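Importin subunit beta-1 (Saccharomyces cerevisiae, PDB 5OWU) carries proteins into the nucleus together with importin alpha, the adaptor that recognises the classical nuclear localization signal of the cargo. Local coordinates at residues 383-397 with 424-438. Sequence-based numbering, arbitrary orientation.
Sequences WRNREAAVMAFGSIM and SLQVKETTAWCIGRI
Val390 fits as a knob into a hole formed by Val427, Thr430, Thr431 and Cys434, its CG2 lying 3.6 Å from Thr430 CG2; a short, branched residue fills such a hole without forcing the helices apart. Toward the N-terminal ends, Glu387 OE2 accepts a 2.6 Å hydrogen bond from Thr430 OG1 on its anti lone pair. The glutamate chain, bent at chi2 (-80°), swings its carboxylate across to the threonine, while OE1 is held by Gln336. Beyond it, the Trp383 indole has Arg384 CG over one face and Gln426 NE2 over the other, offset toward the rim and 3.4 Å from Trp383 CH2, with the amide tilted 36° to the ring. At the other end the backbones come close at Gly394, where the lack of a side chain leaves room for the Trp433 ring and for the close approach of the Cys434 backbone; Cys434 SG lies 3.6 Å from Gly394 N. Arg437, folded back at chi2 and chi3, sends NE to Gly394 O at 3.0 Å; this oxygen lies in the guanidinium plane, whereas NE sits above the plane of the carbonyl, and a second bond from NH2 is weak. Its CG also packs on a face of Trp433. Met391 SD approaches that ring obliquely, a Met-aromatic contact, 3.7 Å from Trp433 CZ3.

Behind the Val390 hole, Thr431 OG1 is held by its bond to Val427 O. The start of helix 425-442 is fixed by Ser424, whose OG accepts a weak capping bond from Val427 N, and by Arg386, which pairs with Asp422.

The two helices, from HEAT repeats 9 and 10, run nearly parallel (16°), the stacking of successive repeats that builds the importin superhelix. Methyl and sulfur packing round Val390, flanked by the Glu387 and Arg437 bonds, suggests that packing sets the spacing while directional bonds help fix the register.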
# COMPACT_ATOMS: atom_id res chain seq x y z
N TRP A 383 -3.82 22.53 28.37
CA TRP A 383 -4.17 22.32 26.97
C TRP A 383 -3.99 20.87 26.57
O TRP A 383 -4.72 20.37 25.71
CB TRP A 383 -3.33 23.23 26.06
CG TRP A 383 -1.87 22.86 25.93
CD1 TRP A 383 -0.83 23.38 26.64
CD2 TRP A 383 -1.31 21.89 25.03
NE1 TRP A 383 0.35 22.80 26.24
CE2 TRP A 383 0.09 21.88 25.26
CE3 TRP A 383 -1.84 21.03 24.07
CZ2 TRP A 383 0.95 21.05 24.55
CZ3 TRP A 383 -0.98 20.21 23.37
CH2 TRP A 383 0.40 20.22 23.61
N ARG A 384 -3.03 20.17 27.18
CA ARG A 384 -2.80 18.77 26.82
C ARG A 384 -4.02 17.92 27.11
O ARG A 384 -4.33 16.98 26.37
CB ARG A 384 -1.59 18.23 27.58
CG ARG A 384 -0.26 18.85 27.18
CD ARG A 384 0.83 18.32 28.08
NE ARG A 384 2.18 18.59 27.59
CZ ARG A 384 2.79 17.89 26.64
NH1 ARG A 384 2.17 16.88 26.05
NH2 ARG A 384 4.02 18.21 26.28
N ASN A 385 -4.74 18.24 28.19
CA ASN A 385 -5.91 17.45 28.57
C ASN A 385 -7.11 17.76 27.68
O ASN A 385 -7.86 16.85 27.31
CB ASN A 385 -6.23 17.70 30.04
CG ASN A 385 -5.17 17.14 30.96
OD1 ASN A 385 -4.12 17.74 31.15
ND2 ASN A 385 -5.42 15.97 31.52
N ARG A 386 -7.31 19.02 27.30
CA ARG A 386 -8.40 19.35 26.38
C ARG A 386 -8.14 18.74 25.00
O ARG A 386 -9.05 18.15 24.39
CB ARG A 386 -8.57 20.86 26.29
CG ARG A 386 -8.74 21.56 27.64
CD ARG A 386 -9.28 22.98 27.50
NE ARG A 386 -8.36 23.87 26.80
CZ ARG A 386 -7.29 24.43 27.35
NH1 ARG A 386 -6.98 24.18 28.62
NH2 ARG A 386 -6.51 25.23 26.64
N GLU A 387 -6.91 18.86 24.50
CA GLU A 387 -6.57 18.26 23.22
C GLU A 387 -6.78 16.75 23.27
O GLU A 387 -7.37 16.16 22.36
CB GLU A 387 -5.13 18.59 22.83
CG GLU A 387 -4.78 18.28 21.37
CD GLU A 387 -4.47 16.81 21.12
OE1 GLU A 387 -4.17 16.08 22.10
OE2 GLU A 387 -4.51 16.38 19.95
N ALA A 388 -6.31 16.11 24.35
CA ALA A 388 -6.55 14.68 24.53
C ALA A 388 -8.04 14.37 24.51
O ALA A 388 -8.46 13.36 23.93
CB ALA A 388 -5.92 14.21 25.84
N ALA A 389 -8.86 15.23 25.11
CA ALA A 389 -10.29 14.96 25.18
C ALA A 389 -10.91 14.94 23.79
O ALA A 389 -11.64 14.01 23.44
CB ALA A 389 -10.98 16.00 26.07
N VAL A 390 -10.65 15.97 22.97
CA VAL A 390 -11.24 15.95 21.63
C VAL A 390 -10.62 14.85 20.77
O VAL A 390 -11.29 14.28 19.90
CB VAL A 390 -11.15 17.32 20.91
CG1 VAL A 390 -12.15 18.29 21.48
CG2 VAL A 390 -9.74 17.90 20.97
N MET A 391 -9.34 14.55 20.97
CA MET A 391 -8.73 13.43 20.26
C MET A 391 -9.47 12.13 20.56
O MET A 391 -9.76 11.34 19.65
CB MET A 391 -7.25 13.30 20.63
CG MET A 391 -6.52 12.16 19.92
SD MET A 391 -6.51 12.34 18.12
CE MET A 391 -6.04 10.68 17.65
N ALA A 392 -9.77 11.88 21.84
CA ALA A 392 -10.47 10.66 22.21
C ALA A 392 -11.88 10.63 21.64
O ALA A 392 -12.33 9.62 21.06
CB ALA A 392 -10.49 10.53 23.74
N PHE A 393 -12.60 11.76 21.76
CA PHE A 393 -13.96 11.78 21.25
C PHE A 393 -13.99 11.51 19.76
O PHE A 393 -14.75 10.66 19.28
CB PHE A 393 -14.63 13.12 21.56
CG PHE A 393 -16.11 13.10 21.33
CD1 PHE A 393 -16.63 13.37 20.08
CD2 PHE A 393 -16.98 12.77 22.36
CE1 PHE A 393 -18.00 13.34 19.87
CE2 PHE A 393 -18.33 12.73 22.15
CZ PHE A 393 -18.85 13.02 20.91
N GLY A 394 -13.14 12.20 19.00
CA GLY A 394 -13.08 11.95 17.57
C GLY A 394 -12.67 10.53 17.26
O GLY A 394 -13.14 9.94 16.29
N SER A 395 -11.82 9.94 18.11
CA SER A 395 -11.34 8.58 17.89
C SER A 395 -12.40 7.52 18.14
O SER A 395 -12.16 6.36 17.76
CB SER A 395 -10.13 8.30 18.77
OG SER A 395 -8.99 8.99 18.31
N ILE A 396 -13.53 7.83 18.78
CA ILE A 396 -14.58 6.82 18.93
C ILE A 396 -15.77 7.05 17.99
O ILE A 396 -16.83 6.46 18.19
CB ILE A 396 -15.05 6.69 20.39
CG1 ILE A 396 -15.64 8.00 20.92
CG2 ILE A 396 -13.90 6.21 21.27
CD1 ILE A 396 -16.46 7.83 22.19
N MET A 397 -15.62 7.86 16.94
CA MET A 397 -16.76 8.13 16.07
C MET A 397 -16.99 7.04 15.03
O MET A 397 -18.00 7.08 14.32
CB MET A 397 -16.59 9.49 15.38
CG MET A 397 -16.83 10.65 16.34
SD MET A 397 -18.53 10.70 16.93
CE MET A 397 -18.34 10.02 18.58
N SER A 424 -5.28 27.36 22.66
CA SER A 424 -4.23 26.43 22.27
C SER A 424 -4.38 26.09 20.79
O SER A 424 -5.44 25.61 20.36
CB SER A 424 -4.30 25.16 23.11
OG SER A 424 -3.39 24.20 22.63
N LEU A 425 -3.32 26.33 20.01
CA LEU A 425 -3.34 25.95 18.60
C LEU A 425 -3.57 24.46 18.43
O LEU A 425 -4.34 24.03 17.55
CB LEU A 425 -2.02 26.35 17.94
CG LEU A 425 -1.86 25.90 16.49
CD1 LEU A 425 -2.99 26.45 15.63
CD2 LEU A 425 -0.52 26.35 15.95
N GLN A 426 -2.90 23.64 19.24
CA GLN A 426 -3.08 22.19 19.14
C GLN A 426 -4.52 21.80 19.42
O GLN A 426 -5.09 20.93 18.75
CB GLN A 426 -2.14 21.48 20.12
CG GLN A 426 -0.66 21.72 19.86
CD GLN A 426 -0.10 22.88 20.67
OE1 GLN A 426 -0.66 23.98 20.68
NE2 GLN A 426 1.01 22.64 21.37
N VAL A 427 -5.15 22.44 20.41
CA VAL A 427 -6.53 22.11 20.73
C VAL A 427 -7.43 22.42 19.55
O VAL A 427 -8.31 21.62 19.21
CB VAL A 427 -6.99 22.86 22.00
CG1 VAL A 427 -8.49 22.70 22.21
CG2 VAL A 427 -6.23 22.34 23.21
N LYS A 428 -7.25 23.58 18.93
CA LYS A 428 -8.11 23.94 17.80
C LYS A 428 -7.88 23.02 16.62
O LYS A 428 -8.82 22.66 15.90
CB LYS A 428 -7.87 25.39 17.40
CG LYS A 428 -8.38 26.41 18.39
CD LYS A 428 -8.28 27.82 17.84
CE LYS A 428 -6.85 28.28 17.71
NZ LYS A 428 -6.80 29.69 17.26
N GLU A 429 -6.62 22.64 16.38
CA GLU A 429 -6.31 21.73 15.28
C GLU A 429 -7.05 20.41 15.46
O GLU A 429 -7.73 19.92 14.54
CB GLU A 429 -4.80 21.51 15.22
CG GLU A 429 -4.34 20.46 14.23
CD GLU A 429 -2.83 20.40 14.10
OE1 GLU A 429 -2.14 20.49 15.14
OE2 GLU A 429 -2.34 20.29 12.97
N THR A 430 -6.93 19.83 16.66
CA THR A 430 -7.57 18.54 16.89
C THR A 430 -9.08 18.67 16.96
O THR A 430 -9.80 17.76 16.54
CB THR A 430 -7.00 17.91 18.15
OG1 THR A 430 -5.59 17.76 17.98
CG2 THR A 430 -7.65 16.54 18.44
N THR A 431 -9.59 19.80 17.46
CA THR A 431 -11.04 20.02 17.48
C THR A 431 -11.61 20.08 16.07
O THR A 431 -12.67 19.51 15.80
CB THR A 431 -11.35 21.32 18.24
OG1 THR A 431 -10.92 21.18 19.60
CG2 THR A 431 -12.86 21.65 18.21
N ALA A 432 -10.93 20.78 15.16
CA ALA A 432 -11.37 20.79 13.76
C ALA A 432 -11.39 19.37 13.20
O ALA A 432 -12.36 18.96 12.54
CB ALA A 432 -10.45 21.68 12.92
N TRP A 433 -10.32 18.61 13.45
CA TRP A 433 -10.31 17.20 13.06
C TRP A 433 -11.50 16.45 13.65
O TRP A 433 -12.17 15.68 12.96
CB TRP A 433 -9.00 16.56 13.48
CG TRP A 433 -8.94 15.07 13.32
CD1 TRP A 433 -8.64 14.37 12.18
CD2 TRP A 433 -9.19 14.08 14.33
NE1 TRP A 433 -8.68 13.02 12.42
CE2 TRP A 433 -9.01 12.81 13.73
CE3 TRP A 433 -9.54 14.14 15.69
CZ2 TRP A 433 -9.17 11.62 14.44
CZ3 TRP A 433 -9.69 12.96 16.39
CH2 TRP A 433 -9.51 11.72 15.76
N CYS A 434 -11.77 16.67 14.94
CA CYS A 434 -12.86 15.96 15.61
C CYS A 434 -14.20 16.26 14.95
O CYS A 434 -15.04 15.37 14.80
CB CYS A 434 -12.88 16.34 17.09
SG CYS A 434 -14.12 15.48 18.04
N ILE A 435 -14.40 17.51 14.55
CA ILE A 435 -15.63 17.87 13.86
C ILE A 435 -15.71 17.13 12.53
O ILE A 435 -16.78 16.65 12.13
CB ILE A 435 -15.73 19.40 13.68
CG1 ILE A 435 -15.83 20.06 15.06
CG2 ILE A 435 -16.92 19.78 12.83
CD1 ILE A 435 -15.69 21.55 15.05
N GLY A 436 -14.57 17.01 11.84
CA GLY A 436 -14.54 16.21 10.63
C GLY A 436 -14.88 14.75 10.86
O GLY A 436 -15.53 14.12 10.03
N ARG A 437 -14.43 14.18 11.98
CA ARG A 437 -14.75 12.79 12.32
C ARG A 437 -16.25 12.61 12.58
O ARG A 437 -16.88 11.65 12.11
CB ARG A 437 -13.94 12.36 13.55
CG ARG A 437 -12.44 12.34 13.31
CD ARG A 437 -12.02 11.05 12.60
NE ARG A 437 -12.30 9.91 13.46
CZ ARG A 437 -12.12 8.63 13.12
NH1 ARG A 437 -11.66 8.32 11.91
NH2 ARG A 437 -12.41 7.68 13.99
N ILE A 438 -16.83 13.54 13.34
CA ILE A 438 -18.27 13.52 13.57
C ILE A 438 -19.00 13.59 12.24
O ILE A 438 -19.92 12.80 11.97
CB ILE A 438 -18.68 14.68 14.50
CG1 ILE A 438 -18.02 14.50 15.87
CG2 ILE A 438 -20.19 14.74 14.66
CD1 ILE A 438 -18.19 15.67 16.80